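PDB 6VSS: arginase, mitochondrial from Medicago truncatula, which hydrolyses L-arginine to urea and L-ornithine with two manganese ions per subunit, and also converts agmatine to putrescine and urea. Local coordinates for residues B[276-281]-B[322-327]; B[82-87]-B[313-318]; B[216-221]-B[235-240]. One frame throughout, in Å; residues are numbered along the deposited sequence.

How the contacts relate
From the N terminus, 82-87, at the start of helix 84-92, opens the long loop that contact 2 closes at 313-318, beyond strand 305-311. Nested within that span, contact 3 closes a short loop: strands 213-221 and 238-241 pair at one edge of the parallel sheet, with helix 226-234 between them. Next along the chain, 276-281 opens contact 1, which 322-327 completes at the head of helix 323-339. Since 313-318 comes between these two segments, contacts 1 and 2 cross. They also touch, through Val281 with Arg317 and Thr324 with Asp318, so that the last helix, two loops and helix 84-92 are tied together. Contact 3 lies apart, its centre about 24 Å from that of contact 1.

Contact 1: residues B[276-281]-B[322-327]; sequences SIAPGV and GITALV
The hydroxyl of Thr324 meets the backbone of Gly280, whose N donates to OG1 at 3.0 Å with an N-H...O angle of 148°. Having no side chain, Gly280 can bring its backbone right up to the threonine: its CA lies 3.8 Å from Thr324 CB, and its O 3.5 Å from the methyl CG2. The same OG1 sits 3.3 Å from CD of Pro279 and is hydrogen-bonded to Asp318 OD1, so this buried oxygen is held by two hydrogen bonds. A chi1 of -45° sets OG1 beside the backbone N and turns the methyl toward Gly280 and Ala278. Gly280 is the centre of an inverse gamma turn, in the loop that follows strand 264-269 and the manganese ligands Asp269 and Asp271 of the arginase fold; the threonine belongs to the first turn of helix 323-339, just after the N-cap Gly322. Packing is looser away from this turn. Pro279 CG crosses Ile323 CG2 at 4.1 Å. Ile277 O reaches Val327 CG2 at 3.6 Å, but the two side chains stay 4.4 Å apart at CG2 and CG2. There the branched aliphatic side chains suit a subunit interface: Ser276 and Pro286 of a second subunit pack on Ile277 and Val327, respectively.

Contact 2: residues B[82-87]-B[313-318]; sequences AFAPPR and YNPQRD
Pro315 packs against the 3-10 turn at Phe83 and the first turn of helix 84-92, touching Phe83, Ala84 and Arg87. Its CG rests 3.9 Å from CB of Phe83, and its CD faces the backbone of Ala84. Its CB lies over one face of the Arg87 guanidinium, 3.6 Å from that plane and offset toward the rim, in one of the two conformers of the arginine, so this part of the contact is less certain. The compact proline ring suits this place, offering only carbon to all three neighbours. In that conformer the arginine side chain bends at chi2 and chi3 and folds back over the proline.

Tyr313 carries the second large share. With CG anti to the backbone N (chi1 171°), its ring turns one face to Pro315 N and an edge to CB of Arg87, which is 3.9 Å from CE2. The methyl of Ala84 comes within 3.8 Å of CD2. A small alanine is apt here, since the same CB lies just 3.1 Å from Tyr313 O, a buried carbonyl that has no polar partner in the model. The phenol OH donates to Asp318 OD2 at 2.6 Å, through the anti lone pair of that oxygen, which fixes the far end of the ring.

At the Phe83 end of the contact, Gln316 OE1 lies in the plane of the Phe83 ring, 3.3 Å from CE2, with the amide turned 86° to the ring. Glu90 of a neighbouring subunit accepts a weak hydrogen bond from Gln316 NE2 and packs on Phe83. This loop directly follows Glu312, a residue inferred to bind substrate. No hydrogen bond joins 82-87 to 313-318, so the contact relies on shape and apolar packing, with the slightly positive ring edge of Phe83 probably favouring the amide oxygen.

Contact 3: residues B[216-221]-B[235-240]; sequences LVQVGI and YGVETH
The imidazole of His240 turns an edge to Gln218: the carbonyl O of Gln218 lies in the ring plane, 3.5 Å from CD2, while Val217 CG1 approaches that carbon obliquely. A hydrogen bond from ND1 to Asp248 OD2 helps set the ring's orientation. On the other side of the sheet the Gln218 amide is held at both ends. Its OE1 accepts from Thr239 OG1 at 2.9 Å, the donor tilted 25° from the amide plane, and NE2 bonds to His182 ND1 and Pro187 O, so the flat group can hardly rotate. Val237 CG1 packs 3.6 Å from its CD, and the amide lies near Leu189, an L-ornithine-binding residue. The two strands are the parallel neighbours of a beta-alpha-beta unit, joined by helix 226-234, with 238-241 outermost in this chain's sheet. Glu238 N bonds to Leu216 O, Gln218 N to Glu238 O at 3.0 Å, and His240 N to Gln218 O at 2.8 Å. Beta-branched Val217 and Thr239 suit such extended backbone. At Gly220, where positive phi favours glycine, the chain turns a corner; a water links its N to His240 O. At the opposite end another water joins Leu216 N, Gly236 O and Glu238 OE2, and Glu238 OE1 forms a salt bridge with Arg215.

Contact 1: residues B[276-281]-B[322-327]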
# COMPACT_ATOMS: atom_id res chain seq x y z
N SER B 276 1.05 -12.42 9.33
CA SER B 276 0.12 -11.33 9.73
C SER B 276 0.87 -10.35 10.66
O SER B 276 0.40 -9.20 10.83
CB SER B 276 -1.07 -11.88 10.45
OG SER B 276 -0.65 -12.65 11.59
N ILE B 277 1.87 -10.87 11.38
CA ILE B 277 2.71 -10.14 12.38
C ILE B 277 3.98 -9.60 11.69
O ILE B 277 4.41 -8.45 11.96
CB ILE B 277 3.04 -11.09 13.56
CG1 ILE B 277 1.82 -11.74 14.22
CG2 ILE B 277 3.84 -10.39 14.62
CD1 ILE B 277 0.72 -10.76 14.47
N ALA B 278 4.58 -10.41 10.85
CA ALA B 278 5.91 -10.18 10.26
C ALA B 278 5.82 -10.29 8.75
O ALA B 278 6.33 -11.23 8.20
CB ALA B 278 6.90 -11.17 10.81
N PRO B 279 5.11 -9.39 8.05
CA PRO B 279 5.02 -9.47 6.61
C PRO B 279 6.36 -9.24 5.90
O PRO B 279 6.55 -9.73 4.85
CB PRO B 279 3.97 -8.43 6.23
CG PRO B 279 3.88 -7.51 7.39
CD PRO B 279 4.36 -8.28 8.60
N GLY B 280 7.26 -8.52 6.55
CA GLY B 280 8.55 -8.13 5.99
C GLY B 280 9.53 -9.28 6.03
O GLY B 280 10.48 -9.17 6.76
N VAL B 281 9.27 -10.38 5.31
CA VAL B 281 10.22 -11.53 5.20
C VAL B 281 10.20 -12.03 3.75
O VAL B 281 9.19 -11.79 3.08
CB VAL B 281 9.84 -12.68 6.16
CG1 VAL B 281 9.94 -12.25 7.62
CG2 VAL B 281 8.46 -13.25 5.91
N GLY B 322 6.49 0.16 8.06
CA GLY B 322 7.69 -0.50 8.60
C GLY B 322 7.38 -1.34 9.83
O GLY B 322 8.23 -1.42 10.68
N ILE B 323 6.20 -1.94 9.90
CA ILE B 323 5.83 -2.76 11.10
C ILE B 323 6.89 -3.85 11.37
O ILE B 323 7.26 -4.01 12.50
CB ILE B 323 4.40 -3.32 11.00
CG1 ILE B 323 3.90 -3.88 12.33
CG2 ILE B 323 4.21 -4.30 9.87
CD1 ILE B 323 4.17 -3.01 13.51
N THR B 324 7.39 -4.51 10.36
CA THR B 324 8.34 -5.61 10.61
C THR B 324 9.66 -5.06 11.13
O THR B 324 10.29 -5.75 11.89
CB THR B 324 8.54 -6.55 9.43
OG1 THR B 324 7.24 -6.80 8.97
CG2 THR B 324 9.21 -7.85 9.77
N ALA B 325 10.07 -3.86 10.77
CA ALA B 325 11.30 -3.26 11.36
C ALA B 325 11.13 -3.19 12.89
O ALA B 325 12.07 -3.55 13.64
CB ALA B 325 11.57 -1.90 10.76
N LEU B 326 9.95 -2.72 13.32
CA LEU B 326 9.59 -2.61 14.76
C LEU B 326 9.57 -4.01 15.39
O LEU B 326 10.12 -4.16 16.49
CB LEU B 326 8.22 -1.94 14.87
CG LEU B 326 8.25 -0.41 14.85
CD1 LEU B 326 6.85 0.16 15.00
CD2 LEU B 326 9.17 0.12 15.93
N VAL B 327 8.97 -4.99 14.70
CA VAL B 327 8.96 -6.36 15.23
C VAL B 327 10.43 -6.85 15.42
O VAL B 327 10.82 -7.41 16.48
CB VAL B 327 8.11 -7.24 14.29
CG1 VAL B 327 8.38 -8.70 14.48
CG2 VAL B 327 6.60 -6.93 14.38

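Contact 2: residues B[82-87]-B[313-318]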
# COMPACT_ATOMS: atom_id res chain seq x y z
N ALA B 82 19.42 -8.16 2.99
CA ALA B 82 20.73 -7.46 2.98
C ALA B 82 20.57 -6.02 3.51
O ALA B 82 21.51 -5.50 4.11
CB ALA B 82 21.32 -7.52 1.59
N PHE B 83 19.37 -5.44 3.42
CA PHE B 83 19.15 -4.02 3.74
C PHE B 83 18.69 -3.90 5.19
O PHE B 83 18.50 -2.77 5.66
CB PHE B 83 18.13 -3.39 2.77
CG PHE B 83 18.55 -3.46 1.33
CD1 PHE B 83 19.67 -2.80 0.88
CD2 PHE B 83 17.86 -4.25 0.42
CE1 PHE B 83 20.08 -2.91 -0.45
CE2 PHE B 83 18.23 -4.30 -0.92
CZ PHE B 83 19.36 -3.66 -1.34
N ALA B 84 18.49 -5.03 5.86
CA ALA B 84 17.85 -5.06 7.19
C ALA B 84 18.61 -4.32 8.30
O ALA B 84 17.99 -3.60 9.09
CB ALA B 84 17.53 -6.48 7.55
N PRO B 85 19.93 -4.51 8.54
CA PRO B 85 20.48 -4.05 9.81
C PRO B 85 20.24 -2.56 10.13
O PRO B 85 19.79 -2.28 11.23
CB PRO B 85 21.94 -4.49 9.73
CG PRO B 85 21.93 -5.69 8.82
CD PRO B 85 20.89 -5.31 7.78
N PRO B 86 20.50 -1.57 9.23
CA PRO B 86 20.30 -0.14 9.53
C PRO B 86 18.83 0.20 9.81
O PRO B 86 18.58 1.06 10.63
CB PRO B 86 20.72 0.60 8.24
CG PRO B 86 21.68 -0.38 7.59
CD PRO B 86 21.09 -1.74 7.91
N ARG B 87 17.92 -0.53 9.18
CA ARG B 87 16.45 -0.36 9.42
C ARG B 87 16.13 -0.85 10.83
O ARG B 87 15.40 -0.18 11.51
CB ARG B 87 15.63 -1.06 8.33
CG ARG B 87 15.68 -0.34 6.99
CD ARG B 87 14.90 0.97 7.04
NE ARG B 87 13.47 0.74 6.86
CZ ARG B 87 12.91 0.49 5.66
NH1 ARG B 87 11.60 0.30 5.55
NH2 ARG B 87 13.67 0.45 4.58
N TYR B 313 14.72 -10.41 8.42
CA TYR B 313 13.91 -9.19 8.19
C TYR B 313 14.26 -8.70 6.76
O TYR B 313 15.44 -8.54 6.46
CB TYR B 313 14.11 -8.06 9.21
CG TYR B 313 13.44 -6.78 8.80
CD1 TYR B 313 12.15 -6.77 8.31
CD2 TYR B 313 14.09 -5.55 8.90
CE1 TYR B 313 11.52 -5.58 7.94
CE2 TYR B 313 13.49 -4.36 8.49
CZ TYR B 313 12.19 -4.37 8.04
OH TYR B 313 11.55 -3.19 7.69
N ASN B 314 13.23 -8.48 5.93
CA ASN B 314 13.36 -7.99 4.53
C ASN B 314 12.55 -6.70 4.43
O ASN B 314 11.35 -6.71 4.19
CB ASN B 314 12.86 -9.10 3.59
CG ASN B 314 13.10 -8.76 2.13
OD1 ASN B 314 13.26 -7.59 1.80
ND2 ASN B 314 13.12 -9.78 1.26
N PRO B 315 13.20 -5.53 4.53
CA PRO B 315 12.49 -4.27 4.44
C PRO B 315 11.83 -3.99 3.08
O PRO B 315 10.88 -3.28 3.03
CB PRO B 315 13.56 -3.20 4.73
CG PRO B 315 14.87 -3.89 4.76
CD PRO B 315 14.64 -5.38 4.76
N GLN B 316 12.31 -4.62 2.01
CA GLN B 316 11.66 -4.53 0.67
C GLN B 316 10.32 -5.25 0.68
O GLN B 316 9.65 -5.04 -0.26
CB GLN B 316 12.46 -5.20 -0.44
CG GLN B 316 13.74 -4.44 -0.72
CD GLN B 316 14.55 -4.95 -1.89
OE1 GLN B 316 15.37 -5.83 -1.74
NE2 GLN B 316 14.42 -4.29 -3.04
N ARG B 317 10.02 -6.10 1.65
CA ARG B 317 8.71 -6.79 1.62
C ARG B 317 7.85 -6.35 2.81
O ARG B 317 6.82 -6.95 3.03
CB ARG B 317 8.90 -8.30 1.54
CG ARG B 317 9.82 -8.71 0.41
CD ARG B 317 9.42 -9.88 -0.44
NE ARG B 317 8.80 -10.88 0.38
CZ ARG B 317 7.74 -11.58 0.02
NH1 ARG B 317 7.20 -11.41 -1.16
NH2 ARG B 317 7.25 -12.46 0.85
N ASP B 318 8.29 -5.31 3.51
CA ASP B 318 7.58 -4.79 4.71
C ASP B 318 6.39 -3.93 4.28
O ASP B 318 6.27 -3.58 3.12
CB ASP B 318 8.55 -4.01 5.60
CG ASP B 318 8.17 -3.95 7.08
OD1 ASP B 318 7.07 -4.33 7.41
OD2 ASP B 318 8.97 -3.48 7.84

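Contact 3: residues B[216-221]-B[235-240]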
# COMPACT_ATOMS: atom_id res chain seq x y z
N LEU B 216 20.10 -28.44 19.71
CA LEU B 216 19.52 -27.45 18.78
C LEU B 216 18.03 -27.56 18.99
O LEU B 216 17.44 -28.55 18.57
CB LEU B 216 19.92 -27.80 17.35
CG LEU B 216 19.16 -27.08 16.24
CD1 LEU B 216 19.11 -25.58 16.45
CD2 LEU B 216 19.80 -27.43 14.90
N VAL B 217 17.44 -26.60 19.65
CA VAL B 217 15.99 -26.63 19.96
C VAL B 217 15.31 -25.70 18.98
O VAL B 217 15.66 -24.53 19.03
CB VAL B 217 15.77 -26.20 21.41
CG1 VAL B 217 14.30 -26.25 21.77
CG2 VAL B 217 16.61 -27.04 22.34
N GLN B 218 14.47 -26.24 18.10
CA GLN B 218 13.88 -25.47 16.98
C GLN B 218 12.43 -25.22 17.34
O GLN B 218 11.73 -26.19 17.70
CB GLN B 218 13.98 -26.22 15.66
CG GLN B 218 15.40 -26.71 15.36
CD GLN B 218 15.59 -27.07 13.90
OE1 GLN B 218 14.92 -27.95 13.36
NE2 GLN B 218 16.48 -26.35 13.24
N VAL B 219 11.95 -24.02 17.16
CA VAL B 219 10.55 -23.66 17.52
C VAL B 219 9.93 -22.84 16.38
O VAL B 219 10.56 -21.91 15.91
CB VAL B 219 10.56 -22.90 18.85
CG1 VAL B 219 9.17 -22.44 19.28
CG2 VAL B 219 11.19 -23.73 19.93
N GLY B 220 8.68 -23.14 16.04
CA GLY B 220 7.88 -22.49 14.98
C GLY B 220 7.91 -23.23 13.65
O GLY B 220 7.35 -22.72 12.68
N ILE B 221 8.46 -24.44 13.64
CA ILE B 221 8.70 -25.19 12.38
C ILE B 221 7.36 -25.64 11.78
O ILE B 221 6.58 -26.24 12.51
CB ILE B 221 9.64 -26.38 12.66
CG1 ILE B 221 10.95 -25.92 13.27
CG2 ILE B 221 9.83 -27.18 11.38
CD1 ILE B 221 11.82 -25.18 12.33
N TYR B 235 21.02 -35.89 13.42
CA TYR B 235 21.83 -35.04 14.34
C TYR B 235 21.12 -34.93 15.70
O TYR B 235 21.60 -34.21 16.50
CB TYR B 235 22.17 -33.69 13.68
CG TYR B 235 23.03 -33.78 12.43
CD1 TYR B 235 24.40 -33.97 12.48
CD2 TYR B 235 22.46 -33.62 11.18
CE1 TYR B 235 25.18 -34.04 11.33
CE2 TYR B 235 23.22 -33.70 10.02
CZ TYR B 235 24.58 -33.91 10.09
OH TYR B 235 25.27 -33.96 8.89
N GLY B 236 20.07 -35.70 15.98
CA GLY B 236 19.31 -35.62 17.24
C GLY B 236 18.84 -34.19 17.51
O GLY B 236 18.92 -33.72 18.66
N VAL B 237 18.36 -33.52 16.48
CA VAL B 237 17.81 -32.14 16.58
C VAL B 237 16.46 -32.22 17.25
O VAL B 237 15.67 -33.09 16.89
CB VAL B 237 17.66 -31.48 15.21
CG1 VAL B 237 16.99 -30.10 15.34
CG2 VAL B 237 18.99 -31.37 14.48
N GLU B 238 16.21 -31.33 18.19
CA GLU B 238 14.91 -31.24 18.89
C GLU B 238 13.99 -30.31 18.10
O GLU B 238 13.78 -29.17 18.55
CB GLU B 238 15.13 -30.74 20.30
CG GLU B 238 15.66 -31.81 21.21
CD GLU B 238 16.23 -31.20 22.45
OE1 GLU B 238 15.43 -30.71 23.29
OE2 GLU B 238 17.46 -31.13 22.52
N THR B 239 13.41 -30.79 17.02
CA THR B 239 12.53 -29.94 16.18
C THR B 239 11.13 -29.89 16.78
O THR B 239 10.48 -30.91 16.79
CB THR B 239 12.51 -30.47 14.75
OG1 THR B 239 13.87 -30.45 14.31
CG2 THR B 239 11.62 -29.67 13.83
N HIS B 240 10.63 -28.73 17.16
CA HIS B 240 9.22 -28.58 17.58
C HIS B 240 8.41 -27.96 16.45
O HIS B 240 8.62 -26.78 16.15
CB HIS B 240 9.15 -27.80 18.90
CG HIS B 240 9.88 -28.46 20.00
ND1 HIS B 240 9.27 -29.37 20.83
CD2 HIS B 240 11.17 -28.40 20.41
CE1 HIS B 240 10.16 -29.84 21.71
NE2 HIS B 240 11.30 -29.28 21.47
O HOH W 1 19.34 -31.23 20.11
O HOH W 2 6.82 -25.02 17.38